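Inositol dehydrogenase (PDB 4MKX) is a scyllo-inositol dehydrogenase of the Gfo/Idh/MocA family that probably oxidises scyllo-inositol using NAD as hydride acceptor. Local coordinates at residues E70-M75 and I97-N102; K111-G114 and A119-H122. One frame throughout, in Å; residues are numbered along the deposited sequence.

Both contacts belong to the Rossmann domain, and helix 93-102 ties them together. Interaction 1 joins this helix to the start of helix 72-78; interaction 2 folds the loop 111-114 against helix 117-128, the next helix along the chain. Their centres lie about 16 Å apart, yet they touch directly: Glu98 OE2 and His122 ND1 are 2.8 Å apart in a probable hydrogen bond, and Ile97 CD1 packs 4.0 Å from Ile113 CG1. Interaction 2 is the more buried and the nearer to the centre of the chain. Its loop carries Lys111, which in this family lies in a motif associated with the active site; this apo model has no cofactor in place.

Interaction 1. Residues E70-M75 and I97-N102; sequences EDFDDM and IESALN
Ser99 faces Asp73, and their CA atoms, 6.8 Å apart, are the nearest pair across the contact. They join two helices of the Rossmann fold: helix 72-78 follows strand 67-69, and helix 93-102 leads into strand 106-109. Ser99 donates a hydrogen bond of 2.8 Å from OG to Asp73 OD1; its chi1 of 166° sets the hydroxyl opposite the backbone N and turns it out to the carboxylate. The hydroxyl comes to the anti side of the carboxylate, 26° out of its plane. Asp73 CB does not aim straight at the other helix, but its OD1 end swings nearer and meets the serine. Asp71, the N-cap of helix 72-78, accepts from Asp74 N at OD2 over 2.8 Å, capping the first turn, from which Phe72 and Asp73 project. Ser99 OG also lies near the plane of the Phe72 ring, 4.0 Å from Phe72 CE2, so one hydroxyl sits against both a carboxylate oxygen and an aromatic edge. The buried ring thus presents its rim rather than a face to helix 93-102. At Ala100, which also touches Val107 of the neighbouring strand, the contact becomes purely apolar: its CB meets the same ring edge, 4.2 Å from Phe72 CZ.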
ATOM      1  N   GLU A  70     -19.616  18.691 -43.183  1.00 26.40           N
ATOM      2  CA  GLU A  70     -20.395  19.451 -42.214  1.00 29.99           C
ATOM      3  C   GLU A  70     -21.626  18.654 -41.802  1.00 25.35           C
ATOM      4  O   GLU A  70     -22.274  18.964 -40.800  1.00 30.47           O
ATOM      5  CB  GLU A  70     -20.828  20.798 -42.807  1.00 31.66           C
ATOM      6  CG  GLU A  70     -19.705  21.807 -43.012  1.00 34.99           C
ATOM      7  CD  GLU A  70     -18.860  21.530 -44.244  1.00 39.43           C
ATOM      8  OE1 GLU A  70     -19.403  21.012 -45.251  1.00 37.36           O
ATOM      9  OE2 GLU A  70     -17.645  21.836 -44.207  1.00 42.75           O
ATOM     10  N   ASP A  71     -21.934  17.615 -42.571  1.00 24.51           N
ATOM     11  CA  ASP A  71     -23.142  16.825 -42.363  1.00 23.86           C
ATOM     12  C   ASP A  71     -22.822  15.338 -42.307  1.00 22.15           C
ATOM     13  O   ASP A  71     -22.124  14.826 -43.180  1.00 22.29           O
ATOM     14  CB  ASP A  71     -24.145  17.089 -43.496  1.00 24.90           C
ATOM     15  CG  ASP A  71     -25.395  16.254 -43.365  1.00 23.99           C
ATOM     16  OD1 ASP A  71     -26.275  16.644 -42.574  1.00 34.41           O
ATOM     17  OD2 ASP A  71     -25.502  15.202 -44.033  1.00 27.61           O
ATOM     18  N   PHE A  72     -23.321  14.642 -41.283  1.00 20.78           N
ATOM     19  CA  PHE A  72     -23.018  13.221 -41.113  1.00 21.56           C
ATOM     20  C   PHE A  72     -23.496  12.345 -42.264  1.00 22.42           C
ATOM     21  O   PHE A  72     -22.778  11.447 -42.715  1.00 19.21           O
ATOM     22  CB  PHE A  72     -23.573  12.690 -39.786  1.00 20.32           C
ATOM     23  CG  PHE A  72     -23.266  11.237 -39.539  1.00 17.37           C
ATOM     24  CD1 PHE A  72     -22.044  10.861 -38.992  1.00 19.83           C
ATOM     25  CD2 PHE A  72     -24.188  10.249 -39.847  1.00 19.12           C
ATOM     26  CE1 PHE A  72     -21.751   9.528 -38.765  1.00 18.15           C
ATOM     27  CE2 PHE A  72     -23.902   8.916 -39.627  1.00 16.49           C
ATOM     28  CZ  PHE A  72     -22.682   8.551 -39.071  1.00 17.26           C
ATOM     29  N   ASP A  73     -24.710  12.591 -42.748  1.00 20.72           N
ATOM     30  CA  ASP A  73     -25.227  11.775 -43.833  1.00 21.52           C
ATOM     31  C   ASP A  73     -24.427  11.996 -45.104  1.00 18.35           C
ATOM     32  O   ASP A  73     -24.267  11.080 -45.897  1.00 21.61           O
ATOM     33  CB  ASP A  73     -26.708  12.063 -44.075  1.00 23.89           C
ATOM     34  CG  ASP A  73     -27.556  11.729 -42.874  1.00 30.26           C
ATOM     35  OD1 ASP A  73     -27.794  10.526 -42.647  1.00 31.84           O
ATOM     36  OD2 ASP A  73     -27.958  12.662 -42.147  1.00 38.07           O
ATOM     37  N   ASP A  74     -23.918  13.213 -45.275  1.00 18.63           N
ATOM     38  CA  ASP A  74     -23.087  13.529 -46.428  1.00 18.51           C
ATOM     39  C   ASP A  74     -21.817  12.688 -46.357  1.00 22.13           C
ATOM     40  O   ASP A  74     -21.394  12.110 -47.350  1.00 21.08           O
ATOM     41  CB  ASP A  74     -22.746  15.017 -46.445  1.00 22.88           C
ATOM     42  CG  ASP A  74     -22.038  15.440 -47.719  1.00 25.06           C
ATOM     43  OD1 ASP A  74     -22.048  14.659 -48.695  1.00 27.68           O
ATOM     44  OD2 ASP A  74     -21.474  16.555 -47.741  1.00 24.39           O
ATOM     45  N   MET A  75     -21.237  12.577 -45.163  1.00 20.35           N
ATOM     46  CA  MET A  75     -20.021  11.776 -45.008  1.00 17.96           C
ATOM     47  C   MET A  75     -20.254  10.303 -45.320  1.00 17.11           C
ATOM     48  O   MET A  75     -19.491   9.682 -46.061  1.00 17.71           O
ATOM     49  CB  MET A  75     -19.440  11.896 -43.596  1.00 19.30           C
ATOM     50  CG  MET A  75     -18.208  11.007 -43.397  1.00 17.01           C
ATOM     51  SD  MET A  75     -17.416  11.178 -41.779  1.00 17.33           S
ATOM     52  CE  MET A  75     -18.677  10.516 -40.701  1.00 18.28           C
ATOM     53  N   ILE A  97     -26.152   6.017 -35.970  1.00 15.12           N
ATOM     54  CA  ILE A  97     -26.011   4.565 -36.059  1.00 10.49           C
ATOM     55  C   ILE A  97     -26.863   3.995 -37.215  1.00 17.80           C
ATOM     56  O   ILE A  97     -26.367   3.235 -38.042  1.00 18.02           O
ATOM     57  CB  ILE A  97     -26.401   3.877 -34.736  1.00 15.08           C
ATOM     58  CG1 ILE A  97     -25.333   4.109 -33.669  1.00 11.84           C
ATOM     59  CG2 ILE A  97     -26.550   2.383 -34.930  1.00 14.06           C
ATOM     60  CD1 ILE A  97     -25.841   3.739 -32.270  1.00 14.39           C
ATOM     61  N   GLU A  98     -28.144   4.351 -37.255  1.00 16.96           N
ATOM     62  CA  GLU A  98     -29.039   3.855 -38.300  1.00 16.87           C
ATOM     63  C   GLU A  98     -28.580   4.247 -39.698  1.00 18.75           C
ATOM     64  O   GLU A  98     -28.554   3.417 -40.608  1.00 19.60           O
ATOM     65  CB  GLU A  98     -30.476   4.328 -38.050  1.00 15.23           C
ATOM     66  CG  GLU A  98     -31.136   3.637 -36.861  1.00 17.78           C
ATOM     67  CD  GLU A  98     -32.558   4.096 -36.629  1.00 19.55           C
ATOM     68  OE1 GLU A  98     -33.148   4.711 -37.542  1.00 23.12           O
ATOM     69  OE2 GLU A  98     -33.085   3.838 -35.532  1.00 19.96           O
ATOM     70  N   SER A  99     -28.225   5.516 -39.866  1.00 14.87           N
ATOM     71  CA  SER A  99     -27.767   6.006 -41.157  1.00 16.79           C
ATOM     72  C   SER A  99     -26.500   5.303 -41.623  1.00 21.02           C
ATOM     73  O   SER A  99     -26.374   4.943 -42.797  1.00 19.99           O
ATOM     74  CB  SER A  99     -27.512   7.502 -41.085  1.00 18.07           C
ATOM     75  OG  SER A  99     -26.766   7.924 -42.208  0.46 21.52           O
ATOM     76  N   ALA A 100     -25.554   5.110 -40.708  1.00 17.83           N
ATOM     77  CA  ALA A 100     -24.305   4.464 -41.083  1.00 16.19           C
ATOM     78  C   ALA A 100     -24.536   3.023 -41.516  1.00 17.74           C
ATOM     79  O   ALA A 100     -23.960   2.565 -42.501  1.00 18.42           O
ATOM     80  CB  ALA A 100     -23.307   4.516 -39.931  1.00 15.75           C
ATOM     81  N   LEU A 101     -25.394   2.312 -40.790  1.00 16.01           N
ATOM     82  CA  LEU A 101     -25.673   0.918 -41.103  1.00 16.24           C
ATOM     83  C   LEU A 101     -26.409   0.811 -42.436  1.00 19.68           C
ATOM     84  O   LEU A 101     -26.126  -0.081 -43.239  1.00 21.28           O
ATOM     85  CB  LEU A 101     -26.486   0.255 -39.988  1.00 18.28           C
ATOM     86  CG  LEU A 101     -25.716  -0.010 -38.699  1.00 18.19           C
ATOM     87  CD1 LEU A 101     -26.653  -0.632 -37.657  1.00 19.05           C
ATOM     88  CD2 LEU A 101     -24.540  -0.927 -38.956  1.00 20.33           C
ATOM     89  N   ASN A 102     -27.341   1.729 -42.666  1.00 19.27           N
ATOM     90  CA  ASN A 102     -28.100   1.739 -43.919  1.00 21.12           C
ATOM     91  C   ASN A 102     -27.216   2.016 -45.136  1.00 25.20           C
ATOM     92  O   ASN A 102     -27.526   1.594 -46.251  1.00 23.36           O
ATOM     93  CB  ASN A 102     -29.259   2.740 -43.833  1.00 22.70           C
ATOM     94  CG  ASN A 102     -30.424   2.220 -42.993  1.00 28.98           C
ATOM     95  OD1 ASN A 102     -30.727   1.024 -43.003  1.00 32.45           O
ATOM     96  ND2 ASN A 102     -31.083   3.119 -42.263  1.00 26.83           N
TER

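Interaction 2. Residues K111-G114 and A119-H122; sequences KPIG and AIEH
Gly114 and Ile120 bring the two backbones closest, with their CA atoms 6.1 Å apart. The loop 111-114 enters Pro112 through a cis peptide bond and is almost fully extended at Gly114, whereas 119-122 is regular helix. A CB on Gly114 would fall only 3.2 Å from Ile120 CG1, a tight fit that the glycine avoids. Ile120 carries its side of the contact. Its CG1, anti to the carbonyl carbon (chi1 -64°), sends CD1 over to the loop, where it lies 3.7 Å from Gly114 O and 3.8 Å from Ile113 CG2. Lys111 and Pro112 belong to the Glu-Lys-Pro signature of the Gfo/Idh/MocA family, so this loop, between strand 106-109 and helix 117-128, probably borders the active site. The two isoleucines cross obliquely, and Ile113 CG2 also touches the second branch of its partner, 3.9 Å from Ile120 CG2. With an alanine in place of Ile120, Ile113 CG2 would probably lose the CD1 and CG2 methyls packed against it, and a gap would be likely to open beside Gly114. Leu94 of helix 93-102 touches both isoleucines, and Leu332 of helix 328-347 touches Ile120. Gly114 O, besides meeting the Ile120 methyl, accepts a hydrogen bond from Thr335 OG1.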
ATOM      1  N   LYS A 111     -20.814   5.331 -25.753  1.00 11.40           N
ATOM      2  CA  LYS A 111     -21.969   5.273 -24.871  1.00 13.50           C
ATOM      3  C   LYS A 111     -22.580   6.659 -24.701  1.00 12.48           C
ATOM      4  O   LYS A 111     -21.918   7.672 -24.941  1.00 13.61           O
ATOM      5  CB  LYS A 111     -21.551   4.697 -23.507  1.00 16.38           C
ATOM      6  CG  LYS A 111     -20.546   5.562 -22.715  1.00 16.91           C
ATOM      7  CD  LYS A 111     -21.260   6.566 -21.790  1.00 21.42           C
ATOM      8  CE  LYS A 111     -20.285   7.595 -21.215  1.00 24.12           C
ATOM      9  NZ  LYS A 111     -20.989   8.659 -20.446  1.00 27.88           N
ATOM     10  N   PRO A 112     -23.863   6.721 -24.305  1.00 14.58           N
ATOM     11  CA  PRO A 112     -24.818   5.615 -24.231  1.00 13.69           C
ATOM     12  C   PRO A 112     -25.309   5.359 -25.636  1.00 13.45           C
ATOM     13  O   PRO A 112     -25.047   6.181 -26.516  1.00 16.33           O
ATOM     14  CB  PRO A 112     -25.967   6.203 -23.404  1.00 15.36           C
ATOM     15  CG  PRO A 112     -25.938   7.652 -23.699  1.00 18.14           C
ATOM     16  CD  PRO A 112     -24.474   8.006 -23.935  1.00 15.80           C
ATOM     17  N   ILE A 113     -25.997   4.252 -25.861  1.00 12.16           N
ATOM     18  CA  ILE A 113     -26.495   3.998 -27.213  1.00 12.20           C
ATOM     19  C   ILE A 113     -27.525   5.053 -27.613  1.00 16.38           C
ATOM     20  O   ILE A 113     -27.591   5.478 -28.772  1.00 15.28           O
ATOM     21  CB  ILE A 113     -27.052   2.559 -27.352  1.00 12.01           C
ATOM     22  CG1 ILE A 113     -27.302   2.208 -28.821  1.00 14.18           C
ATOM     23  CG2 ILE A 113     -28.316   2.337 -26.494  1.00 14.51           C
ATOM     24  CD1 ILE A 113     -27.533   0.732 -29.040  1.00 18.83           C
ATOM     25  N   GLY A 114     -28.312   5.490 -26.638  1.00 15.80           N
ATOM     26  CA  GLY A 114     -29.363   6.459 -26.869  1.00 15.65           C
ATOM     27  C   GLY A 114     -30.020   6.769 -25.539  1.00 16.08           C
ATOM     28  O   GLY A 114     -29.598   6.244 -24.500  1.00 15.85           O
ATOM     29  N   ALA A 119     -37.048   4.602 -28.912  1.00 20.66           N
ATOM     30  CA  ALA A 119     -36.125   4.874 -30.006  1.00 18.76           C
ATOM     31  C   ALA A 119     -34.985   3.857 -30.052  1.00 20.65           C
ATOM     32  O   ALA A 119     -34.538   3.468 -31.134  1.00 19.69           O
ATOM     33  CB  ALA A 119     -35.593   6.296 -29.918  1.00 19.16           C
ATOM     34  N   ILE A 120     -34.501   3.425 -28.890  1.00 18.60           N
ATOM     35  CA  ILE A 120     -33.453   2.404 -28.858  1.00 18.35           C
ATOM     36  C   ILE A 120     -33.912   1.072 -29.476  1.00 21.76           C
ATOM     37  O   ILE A 120     -33.167   0.432 -30.225  1.00 20.64           O
ATOM     38  CB  ILE A 120     -32.897   2.183 -27.431  1.00 15.83           C
ATOM     39  CG1 ILE A 120     -32.212   3.452 -26.924  1.00 15.43           C
ATOM     40  CG2 ILE A 120     -31.919   1.022 -27.421  1.00 17.49           C
ATOM     41  CD1 ILE A 120     -31.794   3.371 -25.430  1.00 15.30           C
ATOM     42  N   GLU A 121     -35.149   0.667 -29.198  1.00 20.06           N
ATOM     43  CA  GLU A 121     -35.647  -0.582 -29.762  1.00 20.83           C
ATOM     44  C   GLU A 121     -35.788  -0.502 -31.288  1.00 17.89           C
ATOM     45  O   GLU A 121     -35.585  -1.497 -31.983  1.00 20.18           O
ATOM     46  CB  GLU A 121     -36.961  -0.998 -29.086  1.00 24.35           C
ATOM     47  CG  GLU A 121     -36.786  -1.198 -27.581  1.00 26.64           C
ATOM     48  CD  GLU A 121     -37.895  -2.013 -26.944  1.00 34.59           C
ATOM     49  OE1 GLU A 121     -38.847  -2.393 -27.658  1.00 35.62           O
ATOM     50  OE2 GLU A 121     -37.806  -2.277 -25.727  1.00 37.56           O
ATOM     51  N   HIS A 122     -36.091   0.687 -31.799  1.00 18.35           N
ATOM     52  CA  HIS A 122     -36.153   0.900 -33.247  1.00 21.20           C
ATOM     53  C   HIS A 122     -34.770   0.668 -33.843  1.00 20.18           C
ATOM     54  O   HIS A 122     -34.623   0.028 -34.883  1.00 18.88           O
ATOM     55  CB  HIS A 122     -36.622   2.320 -33.557  1.00 20.63           C
ATOM     56  CG  HIS A 122     -36.763   2.610 -35.021  1.00 24.61           C
ATOM     57  ND1 HIS A 122     -35.721   3.076 -35.795  1.00 23.87           N
ATOM     58  CD2 HIS A 122     -37.834   2.521 -35.848  1.00 26.95           C
ATOM     59  CE1 HIS A 122     -36.141   3.252 -37.037  1.00 26.27           C
ATOM     60  NE2 HIS A 122     -37.420   2.922 -37.095  1.00 26.08           N
TER